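Local coordinates for Mgp-operon protein 3 (Mycoplasma pneumoniae, PDB 6RJ1) that is a cell-adhesion protein whose extracellular N-domain, part of the P40/P90 adhesin, probably serves attachment of the bacterium to its host, at residues Gln457-Asn462 and Ala541-Val546; Gln464-Gly469 and Tyr478-Glu483. All blocks are in the same frame, centred on the assembly; numbering follows the deposited sequence.

Contacts 1 and 2 are built around two strands that follow each other in the chain and lie side by side in one mixed sheet. Contact 2 pairs 464-469 with 478-483 inside that sheet; contact 1 sets one of the sheet's two outermost strands, 457-461, against 541-546 of a different sheet. Their centres are about 9 Å apart. Probable backbone hydrogen bonds join them, from M468 N to Q457 O (2.8 Å) and from V466 N to A459 O (2.8 Å). L543 touches A459 in contact 1 and V466 and M468 in contact 2, so one leucine packs against two neighbouring strands. Both contacts are buried, their centres about 16 Å and 18 Å from that of the chain.

Contact 1 of 2, residues Gln457-Asn462 and Ala541-Val546; sequences QLAYLN and AGLDVV
L543 and V545 of one strand pack against Q457, A459 and L461 of another that runs almost the same way, the two axes 6.6 Å apart and 13° from parallel. No hydrogen bond crosses between them; side chains pack on one another and on the backbone opposite.

The apolar part comes first. Alternate residues of 457-461 turn inward, and A459, with only a methyl, lets the partners come in close: its CB lies 3.9 Å from L543 CD2. L543 splits its branches, sending CD1 to Q457 CB (3.8 Å). L461 swings CG away from its amide nitrogen (chi1 -170°), which carries CD1 alongside V545 CG1 at 3.9 Å, the two side chains passing in opposite directions. L550 of strand 549-563 also touches A459, L543 and V545.

Methyls meet backbone carbonyls as well: L543 CD1 lies 3.5 Å from L458 O, and V545 sets both its methyls against Y460 O, CG1 at 3.5 Å.

Among polar groups, the long Q457 side chain is extended beyond CG (chi2 -180°) and carries its amide to G542, OE1 lying 3.2 Å from G542 CA. Its NE2 hydrogen-bonds G469 O, just after the neighbouring strand. G542 sits in a classic beta bulge with A541, both facing A553, and its backbone angles call for glycine. D544 turns away from 457-462 and hydrogen-bonds A784 N through OD2.

An edge strand of one mixed sheet thus packs on a strand of a second, consistent with the beta-propeller clan of the MgpC adhesin family, whose range includes 541-546.

Contact 2 of 2, residues Gln464-Gly469 and Tyr478-Glu483; sequences QIVVMG and YWVVGE
Strands 464-468 and 478-482 form an antiparallel beta hairpin, axes 4.6 Å apart, in which I465-V481 and V467-W479 are hydrogen-bonded pairs and Q464-G482 and V466-V480 non-hydrogen-bonded ones. The I465 N to V481 O bond and its reciprocal are each 2.8 Å long and nearly straight. V467 N reaches W479 O from above the carbonyl plane, 38° out of it, whereas W479 N lies in the plane of the V467 carbonyl.

I465, V467 and V481, beta-branched and at ease in an extended backbone, line one face with W479. I465 CB meets V481 CG2 at 3.8 Å, and V467 CB meets W479 CB at 3.9 Å. The indole runs obliquely across V467, and its NE1 bonds to A135 O. I465 CD1 reaches E483, whose carboxylate is salt-bridged to K52 and hydrogen-bonded to Y460 OH. On the other face, Q464 bends at chi2 (-137°) and lays OE1 3.6 Å from V480 CG1; helix 701-712 covers V466 and V480. At the loop end M468 and Y478 run side by side, CG to CB 3.9 Å.

Four backbone bonds join the strands, mostly apolar side chains line both faces, and buried W479 and Y478 find polar partners beyond the hairpin, Y478 OH at T496.

Contact 1 of 2, residues Gln457-Asn462 and Ala541-Val546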
ATOM      1  N   GLN A 457       4.670 -11.405   0.710  1.00 66.55           N
ATOM      2  CA  GLN A 457       3.650 -12.130   1.482  1.00 66.67           C
ATOM      3  C   GLN A 457       3.008 -13.252   0.683  1.00 70.86           C
ATOM      4  O   GLN A 457       2.712 -13.055  -0.494  1.00 70.72           O
ATOM      5  CB  GLN A 457       2.547 -11.155   1.950  1.00 68.14           C
ATOM      6  CG  GLN A 457       3.034  -9.913   2.681  1.00 71.53           C
ATOM      7  CD  GLN A 457       1.882  -9.046   3.093  1.00 82.52           C
ATOM      8  OE1 GLN A 457       1.171  -9.353   4.054  1.00 80.74           O
ATOM      9  NE2 GLN A 457       1.676  -7.941   2.377  1.00 66.38           N
ATOM     10  N   LEU A 458       2.734 -14.403   1.325  1.00 68.07           N
ATOM     11  CA  LEU A 458       2.100 -15.525   0.631  1.00 67.88           C
ATOM     12  C   LEU A 458       0.841 -16.075   1.324  1.00 72.56           C
ATOM     13  O   LEU A 458       0.544 -15.747   2.474  1.00 72.56           O
ATOM     14  CB  LEU A 458       3.088 -16.679   0.290  1.00 67.93           C
ATOM     15  CG  LEU A 458       3.828 -17.457   1.402  1.00 72.40           C
ATOM     16  CD1 LEU A 458       2.942 -18.453   2.069  1.00 72.62           C
ATOM     17  CD2 LEU A 458       4.885 -18.315   0.800  1.00 75.09           C
ATOM     18  N   ALA A 459       0.115 -16.933   0.582  1.00 69.59           N
ATOM     19  CA  ALA A 459      -1.098 -17.637   0.980  1.00 69.04           C
ATOM     20  C   ALA A 459      -1.238 -18.883   0.122  1.00 74.21           C
ATOM     21  O   ALA A 459      -0.930 -18.850  -1.076  1.00 73.50           O
ATOM     22  CB  ALA A 459      -2.314 -16.744   0.790  1.00 69.52           C
ATOM     23  N   TYR A 460      -1.685 -19.991   0.740  1.00 72.19           N
ATOM     24  CA  TYR A 460      -1.904 -21.258   0.049  1.00 72.54           C
ATOM     25  C   TYR A 460      -3.395 -21.570   0.055  1.00 78.43           C
ATOM     26  O   TYR A 460      -4.030 -21.530   1.108  1.00 78.25           O
ATOM     27  CB  TYR A 460      -1.081 -22.397   0.690  1.00 73.82           C
ATOM     28  CG  TYR A 460      -1.313 -23.753   0.058  1.00 76.76           C
ATOM     29  CD1 TYR A 460      -2.401 -24.539   0.429  1.00 79.42           C
ATOM     30  CD2 TYR A 460      -0.447 -24.253  -0.909  1.00 77.79           C
ATOM     31  CE1 TYR A 460      -2.628 -25.784  -0.155  1.00 80.86           C
ATOM     32  CE2 TYR A 460      -0.662 -25.501  -1.499  1.00 78.81           C
ATOM     33  CZ  TYR A 460      -1.752 -26.265  -1.112  1.00 87.63           C
ATOM     34  OH  TYR A 460      -1.982 -27.499  -1.671  1.00 90.99           O
ATOM     35  N   LEU A 461      -3.941 -21.894  -1.119  1.00 77.37           N
ATOM     36  CA  LEU A 461      -5.348 -22.245  -1.286  1.00 78.64           C
ATOM     37  C   LEU A 461      -5.534 -23.348  -2.326  1.00 85.71           C
ATOM     38  O   LEU A 461      -5.508 -23.078  -3.531  1.00 86.02           O
ATOM     39  CB  LEU A 461      -6.207 -21.004  -1.629  1.00 78.85           C
ATOM     40  CG  LEU A 461      -7.739 -21.201  -1.607  1.00 83.73           C
ATOM     41  CD1 LEU A 461      -8.266 -21.291  -0.188  1.00 84.14           C
ATOM     42  CD2 LEU A 461      -8.452 -20.092  -2.365  1.00 84.57           C
ATOM     43  N   ASN A 462      -5.722 -24.591  -1.848  1.00 83.30           N
ATOM     44  CA  ASN A 462      -5.982 -25.774  -2.663  1.00 83.99           C
ATOM     45  C   ASN A 462      -5.050 -25.913  -3.886  1.00 88.66           C
ATOM     46  O   ASN A 462      -5.493 -25.781  -5.034  1.00 88.91           O
ATOM     47  CB  ASN A 462      -7.468 -25.816  -3.076  1.00 87.74           C
ATOM     48  CG  ASN A 462      -8.406 -26.138  -1.934  1.00117.40           C
ATOM     49  OD1 ASN A 462      -8.727 -25.289  -1.088  1.00105.65           O
ATOM     50  ND2 ASN A 462      -8.864 -27.383  -1.886  1.00115.14           N
ATOM     51  N   ALA A 541      -1.684  -4.543   2.529  1.00 58.81           N
ATOM     52  CA  ALA A 541      -1.765  -4.724   3.982  1.00 58.41           C
ATOM     53  C   ALA A 541      -1.648  -6.214   4.359  1.00 63.91           C
ATOM     54  O   ALA A 541      -1.266  -6.540   5.485  1.00 65.01           O
ATOM     55  CB  ALA A 541      -3.067  -4.156   4.509  1.00 58.99           C
ATOM     56  N   GLY A 542      -1.970  -7.090   3.413  1.00 59.50           N
ATOM     57  CA  GLY A 542      -1.882  -8.526   3.595  1.00 59.14           C
ATOM     58  C   GLY A 542      -2.940  -9.332   2.882  1.00 64.03           C
ATOM     59  O   GLY A 542      -3.834  -8.784   2.234  1.00 62.96           O
ATOM     60  N   LEU A 543      -2.819 -10.659   3.015  1.00 62.20           N
ATOM     61  CA  LEU A 543      -3.723 -11.663   2.461  1.00 62.73           C
ATOM     62  C   LEU A 543      -3.852 -12.881   3.370  1.00 68.97           C
ATOM     63  O   LEU A 543      -2.901 -13.244   4.070  1.00 69.40           O
ATOM     64  CB  LEU A 543      -3.416 -12.093   0.993  1.00 62.59           C
ATOM     65  CG  LEU A 543      -1.972 -12.256   0.390  1.00 66.63           C
ATOM     66  CD1 LEU A 543      -0.908 -12.713   1.384  1.00 66.50           C
ATOM     67  CD2 LEU A 543      -1.989 -13.226  -0.767  1.00 68.09           C
ATOM     68  N   ASP A 544      -5.032 -13.506   3.358  1.00 66.61           N
ATOM     69  CA  ASP A 544      -5.303 -14.700   4.149  1.00 67.46           C
ATOM     70  C   ASP A 544      -6.370 -15.568   3.484  1.00 72.24           C
ATOM     71  O   ASP A 544      -7.110 -15.083   2.630  1.00 70.70           O
ATOM     72  CB  ASP A 544      -5.705 -14.334   5.596  1.00 69.71           C
ATOM     73  CG  ASP A 544      -5.488 -15.437   6.627  1.00 86.65           C
ATOM     74  OD1 ASP A 544      -4.842 -16.465   6.285  1.00 88.66           O
ATOM     75  OD2 ASP A 544      -5.959 -15.276   7.776  1.00 95.71           O
ATOM     76  N   VAL A 545      -6.424 -16.859   3.857  1.00 70.46           N
ATOM     77  CA  VAL A 545      -7.423 -17.790   3.338  1.00 70.93           C
ATOM     78  C   VAL A 545      -8.459 -18.113   4.428  1.00 75.33           C
ATOM     79  O   VAL A 545      -8.117 -18.226   5.607  1.00 74.68           O
ATOM     80  CB  VAL A 545      -6.844 -19.053   2.642  1.00 75.24           C
ATOM     81  CG1 VAL A 545      -5.951 -18.679   1.460  1.00 74.82           C
ATOM     82  CG2 VAL A 545      -6.098 -19.957   3.620  1.00 75.47           C
ATOM     83  N   VAL A 546      -9.727 -18.207   4.027  1.00 72.77           N
ATOM     84  CA  VAL A 546     -10.859 -18.486   4.914  1.00 73.17           C
ATOM     85  C   VAL A 546     -12.029 -19.007   4.066  1.00 78.98           C
ATOM     86  O   VAL A 546     -12.306 -18.445   3.003  1.00 79.19           O
ATOM     87  CB  VAL A 546     -11.227 -17.261   5.827  1.00 76.73           C
ATOM     88  CG1 VAL A 546     -11.566 -16.005   5.017  1.00 76.14           C
ATOM     89  CG2 VAL A 546     -12.332 -17.594   6.826  1.00 76.28           C
TER

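Contact 2 of 2, residues Gln464-Gly469 and Tyr478-Glu483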
ATOM      1  N   GLN A 464      -2.821 -23.929  -4.940  1.00 80.70           N
ATOM      2  CA  GLN A 464      -2.472 -22.632  -5.517  1.00 79.61           C
ATOM      3  C   GLN A 464      -1.798 -21.771  -4.472  1.00 80.30           C
ATOM      4  O   GLN A 464      -2.256 -21.704  -3.328  1.00 79.56           O
ATOM      5  CB  GLN A 464      -3.705 -21.902  -6.084  1.00 80.80           C
ATOM      6  CG  GLN A 464      -4.457 -22.694  -7.137  1.00 95.46           C
ATOM      7  CD  GLN A 464      -4.842 -21.817  -8.282  1.00112.31           C
ATOM      8  OE1 GLN A 464      -4.035 -21.548  -9.175  1.00106.60           O
ATOM      9  NE2 GLN A 464      -6.086 -21.355  -8.280  1.00105.51           N
ATOM     10  N   ILE A 465      -0.710 -21.113  -4.870  1.00 74.08           N
ATOM     11  CA  ILE A 465       0.032 -20.215  -3.998  1.00 72.38           C
ATOM     12  C   ILE A 465      -0.097 -18.815  -4.554  1.00 72.14           C
ATOM     13  O   ILE A 465       0.137 -18.594  -5.744  1.00 71.26           O
ATOM     14  CB  ILE A 465       1.509 -20.657  -3.799  1.00 75.62           C
ATOM     15  CG1 ILE A 465       1.600 -22.077  -3.190  1.00 76.34           C
ATOM     16  CG2 ILE A 465       2.268 -19.656  -2.934  1.00 75.89           C
ATOM     17  CD1 ILE A 465       1.992 -23.132  -4.136  1.00 83.47           C
ATOM     18  N   VAL A 466      -0.505 -17.881  -3.695  1.00 66.70           N
ATOM     19  CA  VAL A 466      -0.658 -16.474  -4.037  1.00 65.69           C
ATOM     20  C   VAL A 466       0.441 -15.700  -3.323  1.00 67.98           C
ATOM     21  O   VAL A 466       0.636 -15.887  -2.128  1.00 67.34           O
ATOM     22  CB  VAL A 466      -2.079 -15.917  -3.729  1.00 69.85           C
ATOM     23  CG1 VAL A 466      -2.250 -14.497  -4.273  1.00 69.43           C
ATOM     24  CG2 VAL A 466      -3.168 -16.835  -4.288  1.00 69.93           C
ATOM     25  N   VAL A 467       1.186 -14.871  -4.064  1.00 64.21           N
ATOM     26  CA  VAL A 467       2.275 -14.043  -3.525  1.00 63.23           C
ATOM     27  C   VAL A 467       1.977 -12.594  -3.859  1.00 64.50           C
ATOM     28  O   VAL A 467       1.629 -12.301  -4.996  1.00 64.34           O
ATOM     29  CB  VAL A 467       3.686 -14.491  -4.015  1.00 67.13           C
ATOM     30  CG1 VAL A 467       4.787 -13.569  -3.488  1.00 66.55           C
ATOM     31  CG2 VAL A 467       3.971 -15.944  -3.631  1.00 66.73           C
ATOM     32  N   MET A 468       2.061 -11.705  -2.862  1.00 60.09           N
ATOM     33  CA  MET A 468       1.817 -10.265  -3.019  1.00 59.57           C
ATOM     34  C   MET A 468       2.949  -9.448  -2.380  1.00 65.84           C
ATOM     35  O   MET A 468       3.756  -9.993  -1.612  1.00 66.87           O
ATOM     36  CB  MET A 468       0.441  -9.865  -2.466  1.00 61.10           C
ATOM     37  CG  MET A 468      -0.708 -10.330  -3.328  1.00 63.88           C
ATOM     38  SD  MET A 468      -2.318  -9.792  -2.701  1.00 67.37           S
ATOM     39  CE  MET A 468      -3.409 -10.528  -3.916  1.00 63.74           C
ATOM     40  N   GLY A 469       3.009  -8.162  -2.733  1.00 61.76           N
ATOM     41  CA  GLY A 469       4.040  -7.228  -2.294  1.00 61.06           C
ATOM     42  C   GLY A 469       3.917  -6.780  -0.863  1.00 66.81           C
ATOM     43  O   GLY A 469       3.010  -7.217  -0.148  1.00 66.70           O
ATOM     44  N   TYR A 478       1.461  -9.409  -8.909  1.00 58.92           N
ATOM     45  CA  TYR A 478       1.232 -10.434  -7.884  1.00 59.02           C
ATOM     46  C   TYR A 478       1.265 -11.817  -8.519  1.00 63.83           C
ATOM     47  O   TYR A 478       1.056 -11.940  -9.720  1.00 63.94           O
ATOM     48  CB  TYR A 478      -0.106 -10.195  -7.159  1.00 60.00           C
ATOM     49  CG  TYR A 478      -1.322 -10.298  -8.058  1.00 61.02           C
ATOM     50  CD1 TYR A 478      -1.707  -9.233  -8.869  1.00 61.72           C
ATOM     51  CD2 TYR A 478      -2.098 -11.455  -8.084  1.00 62.04           C
ATOM     52  CE1 TYR A 478      -2.822  -9.321  -9.694  1.00 62.14           C
ATOM     53  CE2 TYR A 478      -3.218 -11.554  -8.906  1.00 63.29           C
ATOM     54  CZ  TYR A 478      -3.582 -10.480  -9.704  1.00 71.67           C
ATOM     55  OH  TYR A 478      -4.690 -10.566 -10.509  1.00 73.73           O
ATOM     56  N   TRP A 479       1.504 -12.852  -7.723  1.00 60.95           N
ATOM     57  CA  TRP A 479       1.576 -14.215  -8.236  1.00 61.11           C
ATOM     58  C   TRP A 479       0.407 -15.089  -7.844  1.00 64.92           C
ATOM     59  O   TRP A 479      -0.126 -14.950  -6.753  1.00 64.26           O
ATOM     60  CB  TRP A 479       2.870 -14.890  -7.769  1.00 59.68           C
ATOM     61  CG  TRP A 479       4.056 -14.530  -8.595  1.00 60.71           C
ATOM     62  CD1 TRP A 479       4.505 -15.174  -9.709  1.00 63.69           C
ATOM     63  CD2 TRP A 479       4.950 -13.430  -8.377  1.00 60.68           C
ATOM     64  NE1 TRP A 479       5.622 -14.540 -10.206  1.00 63.38           N
ATOM     65  CE2 TRP A 479       5.933 -13.479  -9.392  1.00 64.73           C
ATOM     66  CE3 TRP A 479       5.020 -12.406  -7.418  1.00 62.08           C
ATOM     67  CZ2 TRP A 479       6.968 -12.544  -9.476  1.00 63.99           C
ATOM     68  CZ3 TRP A 479       6.048 -11.481  -7.502  1.00 63.72           C
ATOM     69  CH2 TRP A 479       7.007 -11.554  -8.520  1.00 64.41           C
ATOM     70  N   VAL A 480       0.020 -15.984  -8.750  1.00 61.50           N
ATOM     71  CA  VAL A 480      -0.944 -17.066  -8.580  1.00 62.09           C
ATOM     72  C   VAL A 480      -0.232 -18.237  -9.292  1.00 70.42           C
ATOM     73  O   VAL A 480      -0.171 -18.281 -10.531  1.00 69.74           O
ATOM     74  CB  VAL A 480      -2.379 -16.814  -9.125  1.00 64.63           C
ATOM     75  CG1 VAL A 480      -3.236 -18.074  -8.975  1.00 64.36           C
ATOM     76  CG2 VAL A 480      -3.046 -15.638  -8.429  1.00 63.69           C
ATOM     77  N   VAL A 481       0.407 -19.103  -8.503  1.00 69.83           N
ATOM     78  CA  VAL A 481       1.189 -20.222  -9.034  1.00 70.80           C
ATOM     79  C   VAL A 481       0.646 -21.559  -8.564  1.00 77.99           C
ATOM     80  O   VAL A 481       0.051 -21.646  -7.491  1.00 77.56           O
ATOM     81  CB  VAL A 481       2.718 -20.083  -8.742  1.00 74.38           C
ATOM     82  CG1 VAL A 481       3.330 -18.925  -9.512  1.00 74.11           C
ATOM     83  CG2 VAL A 481       3.000 -19.935  -7.249  1.00 74.19           C
ATOM     84  N   GLY A 482       0.862 -22.588  -9.372  1.00 77.24           N
ATOM     85  CA  GLY A 482       0.475 -23.948  -9.031  1.00 78.04           C
ATOM     86  C   GLY A 482       1.586 -24.593  -8.231  1.00 84.98           C
ATOM     87  O   GLY A 482       2.770 -24.325  -8.473  1.00 85.11           O
ATOM     88  N   GLU A 483       1.214 -25.428  -7.256  1.00 83.32           N
ATOM     89  CA  GLU A 483       2.157 -26.164  -6.413  1.00 84.00           C
ATOM     90  C   GLU A 483       2.988 -27.112  -7.303  1.00 90.54           C
ATOM     91  O   GLU A 483       4.203 -27.215  -7.144  1.00 90.68           O
ATOM     92  CB  GLU A 483       1.369 -26.955  -5.362  1.00 85.37           C
ATOM     93  CG  GLU A 483       2.182 -27.381  -4.155  1.00 96.84           C
ATOM     94  CD  GLU A 483       1.433 -28.213  -3.130  1.00116.74           C
ATOM     95  OE1 GLU A 483       2.096 -28.724  -2.198  1.00109.46           O
ATOM     96  OE2 GLU A 483       0.194 -28.362  -3.255  1.00109.11           O
TER